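Local atomic coordinates of Ice-binding protein isoform1a (Antarctomyces psychrotrophicus, PDB entry 7BWX), a protein that binds ice, apparently by engaging particular water positions on its prism planes, and so probably restrains the growth of ice crystals. Residues T42-F47 and G54-N59; A76-I81 and F154-S159; A90-N95 and Y102-A107. The protein carries 1 engineered substitution. All coordinates share one frame; numbering follows the deposited sequence.

Contact 1: residues T42-F47 and G54-N59; sequences TSITGF and GQLHIN
I44, L56 and I58 meet at the end of the right-handed beta-solenoid, where the loop after strand 36-39 comes back against strand 56-58. The apolar contacts dominate. I44 and L56 reach for each other tip to tip: I44 CD1 stands 4.0 Å from L56 CD1 and 4.1 Å from L56 CD2, so one methyl sits against the fork of the leucine. I44 achieves this with CG1 lodged between its own backbone N and carbonyl carbon (chi1 63°). Its inner carbon takes the second partner, I44 CG1 lying 4.2 Å from I58 CD1. Since L56 and I58 are two apart on the strand, both side chains leave the same side of the strand and meet I44 one after the other. M37 of strand 36-39 touches both I44 and L56, so the cluster also rests on the adjacent parallel strand.

No hydrogen bond crosses between the segments. Several backbone groups are engaged elsewhere: T45 bonds through its backbone to V25 and N27, while Q55 and H57 bond to M37 as parallel neighbours. The carbonyl of T42 receives the hydroxyl of T39, and T42 O also has an apolar neighbour, I58 CG2, at 3.8 Å.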
loop_
_atom_site.group_PDB
_atom_site.type_symbol
_atom_site.label_atom_id
_atom_site.label_comp_id
_atom_site.label_asym_id
_atom_site.label_seq_id
_atom_site.Cartn_x
_atom_site.Cartn_y
_atom_site.Cartn_z
ATOM N N THR A 42 -16.737 10.201 -5.567
ATOM C CA THR A 42 -17.411 8.912 -5.806
ATOM C C THR A 42 -17.897 8.330 -4.466
ATOM O O THR A 42 -17.154 8.363 -3.481
ATOM C CB THR A 42 -16.440 7.965 -6.517
ATOM O OG1 THR A 42 -15.998 8.630 -7.708
ATOM C CG2 THR A 42 -17.061 6.625 -6.808
ATOM N N SER A 43 -19.098 7.768 -4.446
ATOM C CA SER A 43 -19.702 7.134 -3.262
ATOM C C SER A 43 -18.947 5.836 -2.958
ATOM O O SER A 43 -18.273 5.274 -3.872
ATOM C CB SER A 43 -21.167 6.882 -3.493
ATOM O OG SER A 43 -21.292 5.830 -4.424
ATOM N N ILE A 44 -18.939 5.449 -1.697
ATOM C CA ILE A 44 -18.351 4.142 -1.284
ATOM C C ILE A 44 -19.506 3.162 -1.225
ATOM O O ILE A 44 -20.629 3.614 -0.935
ATOM C CB ILE A 44 -17.615 4.289 0.053
ATOM C CG1 ILE A 44 -18.589 4.678 1.168
ATOM C CG2 ILE A 44 -16.506 5.324 -0.097
ATOM C CD1 ILE A 44 -18.078 4.430 2.573
ATOM N N THR A 45 -19.268 1.876 -1.427
ATOM C CA THR A 45 -20.345 0.873 -1.281
ATOM C C THR A 45 -19.834 -0.251 -0.401
ATOM O O THR A 45 -18.602 -0.481 -0.380
ATOM C CB THR A 45 -20.812 0.303 -2.626
ATOM O OG1 THR A 45 -19.683 -0.254 -3.318
ATOM C CG2 THR A 45 -21.280 1.392 -3.531
ATOM N N GLY A 46 -20.756 -0.883 0.323
ATOM C CA GLY A 46 -20.412 -2.057 1.161
ATOM C C GLY A 46 -19.999 -1.705 2.578
ATOM O O GLY A 46 -19.454 -2.586 3.270
ATOM N N PHE A 47 -20.349 -0.513 3.050
ATOM C CA PHE A 47 -20.200 -0.089 4.449
ATOM C C PHE A 47 -21.569 0.354 4.959
ATOM O O PHE A 47 -21.954 1.489 4.698
ATOM C CB PHE A 47 -19.181 1.041 4.545
ATOM C CG PHE A 47 -17.793 0.683 4.081
ATOM C CD1 PHE A 47 -17.468 0.734 2.744
ATOM C CD2 PHE A 47 -16.814 0.308 5.002
ATOM C CE1 PHE A 47 -16.188 0.399 2.316
ATOM C CE2 PHE A 47 -15.536 -0.027 4.568
ATOM C CZ PHE A 47 -15.235 -0.007 3.223
ATOM N N GLY A 54 -11.817 5.282 11.650
ATOM C CA GLY A 54 -11.327 6.671 11.581
ATOM C C GLY A 54 -12.401 7.546 10.980
ATOM O O GLY A 54 -13.575 7.220 11.096
ATOM N N GLN A 55 -12.014 8.577 10.257
ATOM C CA GLN A 55 -12.984 9.562 9.697
ATOM C C GLN A 55 -13.228 9.252 8.215
ATOM O O GLN A 55 -12.267 8.944 7.500
ATOM C CB GLN A 55 -12.426 10.974 9.869
ATOM C CG GLN A 55 -12.430 11.472 11.313
ATOM C CD GLN A 55 -11.998 12.922 11.361
ATOM O OE1 GLN A 55 -10.882 13.235 11.779
ATOM N NE2 GLN A 55 -12.851 13.816 10.859
ATOM N N LEU A 56 -14.452 9.411 7.768
ATOM C CA LEU A 56 -14.836 9.286 6.354
ATOM C C LEU A 56 -14.720 10.678 5.734
ATOM O O LEU A 56 -15.212 11.652 6.306
ATOM C CB LEU A 56 -16.240 8.692 6.363
ATOM C CG LEU A 56 -16.789 8.157 5.066
ATOM C CD1 LEU A 56 -15.818 7.214 4.353
ATOM C CD2 LEU A 56 -18.113 7.466 5.349
ATOM N N HIS A 57 -13.998 10.814 4.639
ATOM C CA HIS A 57 -13.838 12.102 3.936
ATOM C C HIS A 57 -14.221 11.872 2.484
ATOM O O HIS A 57 -13.357 11.479 1.693
ATOM C CB HIS A 57 -12.411 12.621 4.076
ATOM C CG HIS A 57 -12.036 13.032 5.458
ATOM N ND1 HIS A 57 -12.454 14.239 5.985
ATOM C CD2 HIS A 57 -11.203 12.454 6.377
ATOM C CE1 HIS A 57 -11.964 14.375 7.212
ATOM N NE2 HIS A 57 -11.170 13.294 7.478
ATOM N N ILE A 58 -15.499 12.011 2.178
ATOM C CA ILE A 58 -15.967 11.889 0.773
ATOM C C ILE A 58 -16.080 13.303 0.210
ATOM O O ILE A 58 -17.079 14.051 0.490
ATOM C CB ILE A 58 -17.256 11.081 0.669
ATOM C CG1 ILE A 58 -17.117 9.728 1.382
ATOM C CG2 ILE A 58 -17.642 10.929 -0.782
ATOM C CD1 ILE A 58 -18.370 8.905 1.403
ATOM N N ASN A 59 -15.078 13.675 -0.543
ATOM C CA ASN A 59 -15.058 14.921 -1.321
ATOM C C ASN A 59 -15.171 16.131 -0.403
ATOM O O ASN A 59 -16.111 16.943 -0.575
ATOM C CB ASN A 59 -16.127 14.912 -2.403
ATOM C CG ASN A 59 -15.811 16.003 -3.420
ATOM O OD1 ASN A 59 -14.652 16.411 -3.538
ATOM N ND2 ASN A 59 -16.809 16.446 -4.163
#

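Contact 2: residues A76-I81 and F154-S159; sequences AGQALI and FWIVGS
G77 and I156 mark the closest approach of the two backbones, their CA atoms being 6.4 Å apart. The 76-81 segment holds the last turn of helix 61-79 and the first residues beyond it: A79 N and L80 N both donate weakly to A76 O, and L80 is the first residue to leave helical torsions. The 154-159 segment is extended through V157 and then enters a loop.

At the point of closest approach the helix presents bare backbone, with G77 CA 4.2 Å from I156 CG1. G77 O, like L80 O, accepts from NE2 of Q129 on strand 126-130, so the end of the helix is also fastened to the strand next to 153-157. This seats the family's long helix along the outside of the right-handed beta-solenoid, whose parallel coils pair 126-130, 153-157 and 172-175 in succession. I156 points out to the helix, whereas its neighbour W155 turns to the other side of the strand and stacks on F128.

I156 divides its branches between two helix residues. With CG1 anti to the carbonyl carbon (chi1 -50°), CG1 goes to G77 and CG2 to Q78, where I156 CG2 is 3.6 Å from Q78 CG. Beyond CG the glutamine runs extended across the isoleucine, bringing its amide to the loop residue just past the strand, Q78 NE2 lying 3.9 Å from G158 CA. No direct bond forms there; two waters do the joining. One accepts from Q78 NE2 at 2.8 Å and donates to I156 O; the other accepts from Q78 NE2 at 3.1 Å and donates to G158 O at 2.6 Å. The waters subtend about 121° at NE2, which matches the spread of its two N-H bonds.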
loop_
_atom_site.group_PDB
_atom_site.type_symbol
_atom_site.label_atom_id
_atom_site.label_comp_id
_atom_site.label_asym_id
_atom_site.label_seq_id
_atom_site.Cartn_x
_atom_site.Cartn_y
_atom_site.Cartn_z
ATOM N N ALA A 76 7.145 11.359 -6.606
ATOM C CA ALA A 76 8.460 11.447 -5.918
ATOM C C ALA A 76 9.065 10.033 -5.803
ATOM O O ALA A 76 10.260 9.847 -6.039
ATOM C CB ALA A 76 8.293 12.092 -4.561
ATOM N N GLY A 77 8.223 9.045 -5.527
ATOM C CA GLY A 77 8.620 7.636 -5.377
ATOM C C GLY A 77 9.189 7.111 -6.671
ATOM O O GLY A 77 10.240 6.437 -6.616
ATOM N N GLN A 78 8.541 7.405 -7.806
ATOM C CA GLN A 78 9.019 6.966 -9.118
ATOM C C GLN A 78 10.300 7.716 -9.498
ATOM O O GLN A 78 11.114 7.129 -10.260
ATOM C CB GLN A 78 7.936 7.103 -10.191
ATOM C CG GLN A 78 6.839 6.053 -10.016
ATOM C CD GLN A 78 6.077 5.817 -11.296
ATOM O OE1 GLN A 78 5.826 6.765 -12.055
ATOM N NE2 GLN A 78 5.667 4.564 -11.537
ATOM N N ALA A 79 10.452 8.962 -9.070
ATOM C CA ALA A 79 11.591 9.804 -9.486
ATOM C C ALA A 79 12.860 9.431 -8.714
ATOM O O ALA A 79 13.933 9.814 -9.120
ATOM C CB ALA A 79 11.259 11.240 -9.290
ATOM N N LEU A 80 12.755 8.758 -7.584
ATOM C CA LEU A 80 13.957 8.401 -6.799
ATOM C C LEU A 80 14.949 7.622 -7.668
ATOM O O LEU A 80 14.546 6.711 -8.449
ATOM C CB LEU A 80 13.570 7.574 -5.571
ATOM C CG LEU A 80 12.893 8.322 -4.425
ATOM C CD1 LEU A 80 12.395 7.316 -3.395
ATOM C CD2 LEU A 80 13.825 9.342 -3.758
ATOM N N ILE A 81 16.233 7.874 -7.443
ATOM C CA ILE A 81 17.312 7.041 -8.048
ATOM C C ILE A 81 17.376 5.717 -7.274
ATOM O O ILE A 81 17.499 5.766 -6.079
ATOM C CB ILE A 81 18.676 7.779 -8.040
ATOM C CG1 ILE A 81 18.592 9.191 -8.636
ATOM C CG2 ILE A 81 19.712 6.957 -8.782
ATOM C CD1 ILE A 81 18.122 9.195 -10.084
ATOM N N PHE A 154 7.282 1.669 1.260
ATOM C CA PHE A 154 6.461 2.244 0.163
ATOM C C PHE A 154 6.500 1.293 -1.023
ATOM O O PHE A 154 7.604 0.981 -1.557
ATOM C CB PHE A 154 7.011 3.626 -0.197
ATOM C CG PHE A 154 7.027 4.553 0.984
ATOM C CD1 PHE A 154 5.904 5.299 1.297
ATOM C CD2 PHE A 154 8.146 4.663 1.784
ATOM C CE1 PHE A 154 5.893 6.151 2.390
ATOM C CE2 PHE A 154 8.126 5.498 2.892
ATOM C CZ PHE A 154 7.005 6.244 3.191
ATOM N N TRP A 155 5.331 0.818 -1.405
ATOM C CA TRP A 155 5.099 -0.002 -2.603
ATOM C C TRP A 155 4.573 0.931 -3.709
ATOM O O TRP A 155 3.410 1.344 -3.637
ATOM C CB TRP A 155 4.095 -1.113 -2.308
ATOM C CG TRP A 155 4.542 -1.984 -1.187
ATOM C CD1 TRP A 155 4.214 -1.895 0.144
ATOM C CD2 TRP A 155 5.518 -3.026 -1.295
ATOM N NE1 TRP A 155 4.878 -2.863 0.851
ATOM C CE2 TRP A 155 5.675 -3.578 -0.005
ATOM C CE3 TRP A 155 6.182 -3.605 -2.379
ATOM C CZ2 TRP A 155 6.556 -4.632 0.238
ATOM C CZ3 TRP A 155 7.073 -4.621 -2.135
ATOM C CH2 TRP A 155 7.262 -5.113 -0.837
ATOM N N ILE A 156 5.447 1.364 -4.598
ATOM C CA ILE A 156 5.097 2.330 -5.680
ATOM C C ILE A 156 4.724 1.494 -6.888
ATOM O O ILE A 156 5.642 0.912 -7.577
ATOM C CB ILE A 156 6.236 3.323 -5.958
ATOM C CG1 ILE A 156 6.757 3.981 -4.689
ATOM C CG2 ILE A 156 5.779 4.348 -6.984
ATOM C CD1 ILE A 156 5.730 4.743 -3.911
ATOM N N VAL A 157 3.426 1.256 -7.039
ATOM C CA VAL A 157 2.911 0.286 -8.030
ATOM C C VAL A 157 2.555 1.049 -9.318
ATOM O O VAL A 157 1.572 1.865 -9.303
ATOM C CB VAL A 157 1.732 -0.482 -7.446
ATOM C CG1 VAL A 157 1.146 -1.449 -8.454
ATOM C CG2 VAL A 157 2.123 -1.229 -6.159
ATOM N N GLY A 158 3.290 0.745 -10.393
ATOM C CA GLY A 158 3.265 1.491 -11.664
ATOM C C GLY A 158 1.932 1.365 -12.374
ATOM O O GLY A 158 1.541 2.343 -13.044
ATOM N N SER A 159 1.196 0.259 -12.202
ATOM C CA SER A 159 -0.214 0.136 -12.664
ATOM C C SER A 159 -1.127 -0.256 -11.483
ATOM O O SER A 159 -1.485 0.652 -10.675
ATOM C CB SER A 159 -0.374 -0.758 -13.851
ATOM O OG SER A 159 0.129 -2.075 -13.598
HETATM O O HOH W 1 6.681 2.436 -9.941
HETATM O O HOH W 2 3.440 4.061 -13.701
#

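Contact 3: residues A90-N95 and Y102-A107; sequences ATLGGN and YKYDSA. With SO4 (sulfate ion), chain G; SO4 (sulfate ion), chain H.
Y104 reaches L92 with the outer end of its ring, and the approach tightens step by step along the side chain. CB leaves strand 100-104 toward the 90-95 loop, with CG anti to the carbonyl carbon (chi1 -68°). The outer ring carbons then meet a single methyl: L92 CD2 is 4.0 Å from Y104 CE1, 3.9 Å from Y104 CE2 and 3.5 Å from Y104 CZ. L92 CD2 comes in obliquely and ends 3.3 Å from Y104 OH, the tip. There the hydroxyl bonds to Q86 and to a water lying in the ring plane, 2.5 Å from Y104 OH, which donates to T91 O. The phenol oxygen is thus linked to the 90-95 loop of this solenoid coil through one water.

L92 also opens a type II turn closed by N95, whose ND2 donates to L92 O from above the carbonyl plane. At the start of the loop, A90 CA meets A107 O. Two sulfates, probably from the crystallisation liquor, lie beside the two segments: T91 OG1 donates to one at 2.6 Å (to O3), helped by A90 N and T91 N, and A107 N donates to the other. The segments therefore meet through carbon and bridging water, while A90 N, T91 N, A107 N and the T91 hydroxyl turn to sulfate.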
loop_
_atom_site.group_PDB
_atom_site.type_symbol
_atom_site.label_atom_id
_atom_site.label_comp_id
_atom_site.label_asym_id
_atom_site.label_seq_id
_atom_site.Cartn_x
_atom_site.Cartn_y
_atom_site.Cartn_z
ATOM N N ALA A 90 11.183 -11.184 -11.408
ATOM C CA ALA A 90 9.715 -11.328 -11.342
ATOM C C ALA A 90 9.276 -11.717 -9.910
ATOM O O ALA A 90 8.097 -11.630 -9.624
ATOM C CB ALA A 90 9.272 -12.349 -12.360
ATOM N N THR A 91 10.162 -12.163 -9.026
ATOM C CA THR A 91 9.740 -12.691 -7.703
ATOM C C THR A 91 10.347 -11.879 -6.555
ATOM O O THR A 91 11.533 -11.484 -6.593
ATOM C CB THR A 91 10.090 -14.177 -7.523
ATOM O OG1 THR A 91 11.516 -14.217 -7.585
ATOM C CG2 THR A 91 9.448 -15.087 -8.543
ATOM N N LEU A 92 9.541 -11.660 -5.517
ATOM C CA LEU A 92 9.935 -10.956 -4.277
ATOM C C LEU A 92 10.096 -11.948 -3.130
ATOM O O LEU A 92 10.851 -11.640 -2.204
ATOM C CB LEU A 92 8.846 -9.943 -3.929
ATOM C CG LEU A 92 8.709 -8.770 -4.891
ATOM C CD1 LEU A 92 7.449 -7.967 -4.585
ATOM C CD2 LEU A 92 9.906 -7.853 -4.777
ATOM N N GLY A 93 9.401 -13.068 -3.181
ATOM C CA GLY A 93 9.305 -14.009 -2.058
ATOM C C GLY A 93 10.622 -14.714 -1.820
ATOM O O GLY A 93 11.365 -14.884 -2.800
ATOM N N GLY A 94 10.917 -15.033 -0.562
ATOM C CA GLY A 94 12.146 -15.720 -0.160
ATOM C C GLY A 94 13.332 -14.791 -0.085
ATOM O O GLY A 94 14.416 -15.280 -0.036
ATOM N N ASN A 95 13.144 -13.484 -0.064
ATOM C CA ASN A 95 14.246 -12.513 0.010
ATOM C C ASN A 95 14.207 -11.814 1.368
ATOM O O ASN A 95 13.114 -11.702 1.995
ATOM C CB ASN A 95 14.150 -11.506 -1.143
ATOM C CG ASN A 95 14.424 -12.139 -2.491
ATOM O OD1 ASN A 95 15.539 -12.587 -2.708
ATOM N ND2 ASN A 95 13.453 -12.189 -3.397
ATOM N N TYR A 102 14.490 -0.035 -4.608
ATOM C CA TYR A 102 14.608 -1.254 -5.441
ATOM C C TYR A 102 13.792 -1.044 -6.713
ATOM O O TYR A 102 12.539 -0.832 -6.625
ATOM C CB TYR A 102 14.074 -2.465 -4.676
ATOM C CG TYR A 102 14.926 -2.853 -3.497
ATOM C CD1 TYR A 102 14.854 -2.199 -2.290
ATOM C CD2 TYR A 102 15.820 -3.909 -3.594
ATOM C CE1 TYR A 102 15.643 -2.569 -1.209
ATOM C CE2 TYR A 102 16.675 -4.240 -2.560
ATOM C CZ TYR A 102 16.568 -3.590 -1.357
ATOM O OH TYR A 102 17.408 -3.940 -0.337
ATOM N N LYS A 103 14.463 -1.083 -7.860
ATOM C CA LYS A 103 13.827 -0.894 -9.183
ATOM C C LYS A 103 13.506 -2.242 -9.794
ATOM O O LYS A 103 14.444 -3.073 -10.049
ATOM C CB LYS A 103 14.736 -0.030 -10.066
ATOM C CG LYS A 103 14.317 0.109 -11.521
ATOM C CD LYS A 103 15.112 1.193 -12.265
ATOM C CE LYS A 103 16.393 0.690 -12.883
ATOM N NZ LYS A 103 16.121 -0.267 -13.989
ATOM N N TYR A 104 12.241 -2.447 -10.129
ATOM C CA TYR A 104 11.753 -3.609 -10.886
ATOM C C TYR A 104 11.121 -3.129 -12.183
ATOM O O TYR A 104 10.115 -2.336 -12.128
ATOM C CB TYR A 104 10.760 -4.424 -10.059
ATOM C CG TYR A 104 11.372 -5.130 -8.870
ATOM C CD1 TYR A 104 11.615 -4.467 -7.682
ATOM C CD2 TYR A 104 11.705 -6.468 -8.939
ATOM C CE1 TYR A 104 12.181 -5.096 -6.584
ATOM C CE2 TYR A 104 12.254 -7.126 -7.846
ATOM C CZ TYR A 104 12.509 -6.438 -6.675
ATOM O OH TYR A 104 13.028 -7.116 -5.611
ATOM N N ASP A 105 11.589 -3.655 -13.322
ATOM C CA ASP A 105 11.141 -3.172 -14.646
ATOM C C ASP A 105 9.889 -3.879 -15.115
ATOM O O ASP A 105 9.307 -3.414 -16.088
ATOM C CB ASP A 105 12.186 -3.401 -15.728
ATOM C CG ASP A 105 13.523 -2.798 -15.399
ATOM O OD1 ASP A 105 13.546 -1.711 -14.775
ATOM O OD2 ASP A 105 14.542 -3.430 -15.804
ATOM N N SER A 106 9.478 -4.987 -14.516
ATOM C CA SER A 106 8.310 -5.699 -15.057
ATOM C C SER A 106 7.412 -6.201 -13.909
ATOM O O SER A 106 7.696 -5.857 -12.761
ATOM C CB SER A 106 8.839 -6.762 -16.004
ATOM O OG SER A 106 9.549 -7.746 -15.278
ATOM N N ALA A 107 6.396 -6.966 -14.238
ATOM C CA ALA A 107 5.390 -7.505 -13.315
ATOM C C ALA A 107 6.101 -8.311 -12.224
ATOM O O ALA A 107 7.041 -9.084 -12.549
ATOM C CB ALA A 107 4.395 -8.329 -14.067
HETATM S S SO4 G . 12.954 -14.359 -11.093
HETATM O O1 SO4 G . 12.692 -13.568 -12.289
HETATM O O2 SO4 G . 12.187 -15.574 -11.173
HETATM O O3 SO4 G . 12.586 -13.628 -9.898
HETATM O O4 SO4 G . 14.365 -14.652 -11.002
HETATM S S SO4 H . 4.686 -6.693 -17.648
HETATM O O1 SO4 H . 3.690 -6.024 -16.795
HETATM O O2 SO4 H . 4.172 -7.980 -18.049
HETATM O O3 SO4 H . 4.935 -5.857 -18.811
HETATM O O4 SO4 H . 5.959 -6.922 -16.952
HETATM O O HOH W 3 13.412 -9.630 -5.769
#

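In the fold
Contact 1 is a surface contact, whereas contacts 2 and 3 are partly buried, each pairing two buried residues with more exposed ones. Contacts 1 and 3 lie on opposite sides of the chain's centre, their own centres 33 Å apart, and each joins a loop to a nearby strand of the solenoid. Contact 2 instead sets a helix on a strand distant in sequence. Strand 56-58 leads directly into that helix, although contacts 1 and 2 stay about 17 Å apart at their nearest atoms. Contacts 2 and 3 touch: W155 CZ3 packs 4.2 Å from L92 CD1. Their chemistry differs: contact 1 is almost wholly aliphatic, whereas contacts 2 and 3 add water bridges to their apolar touches.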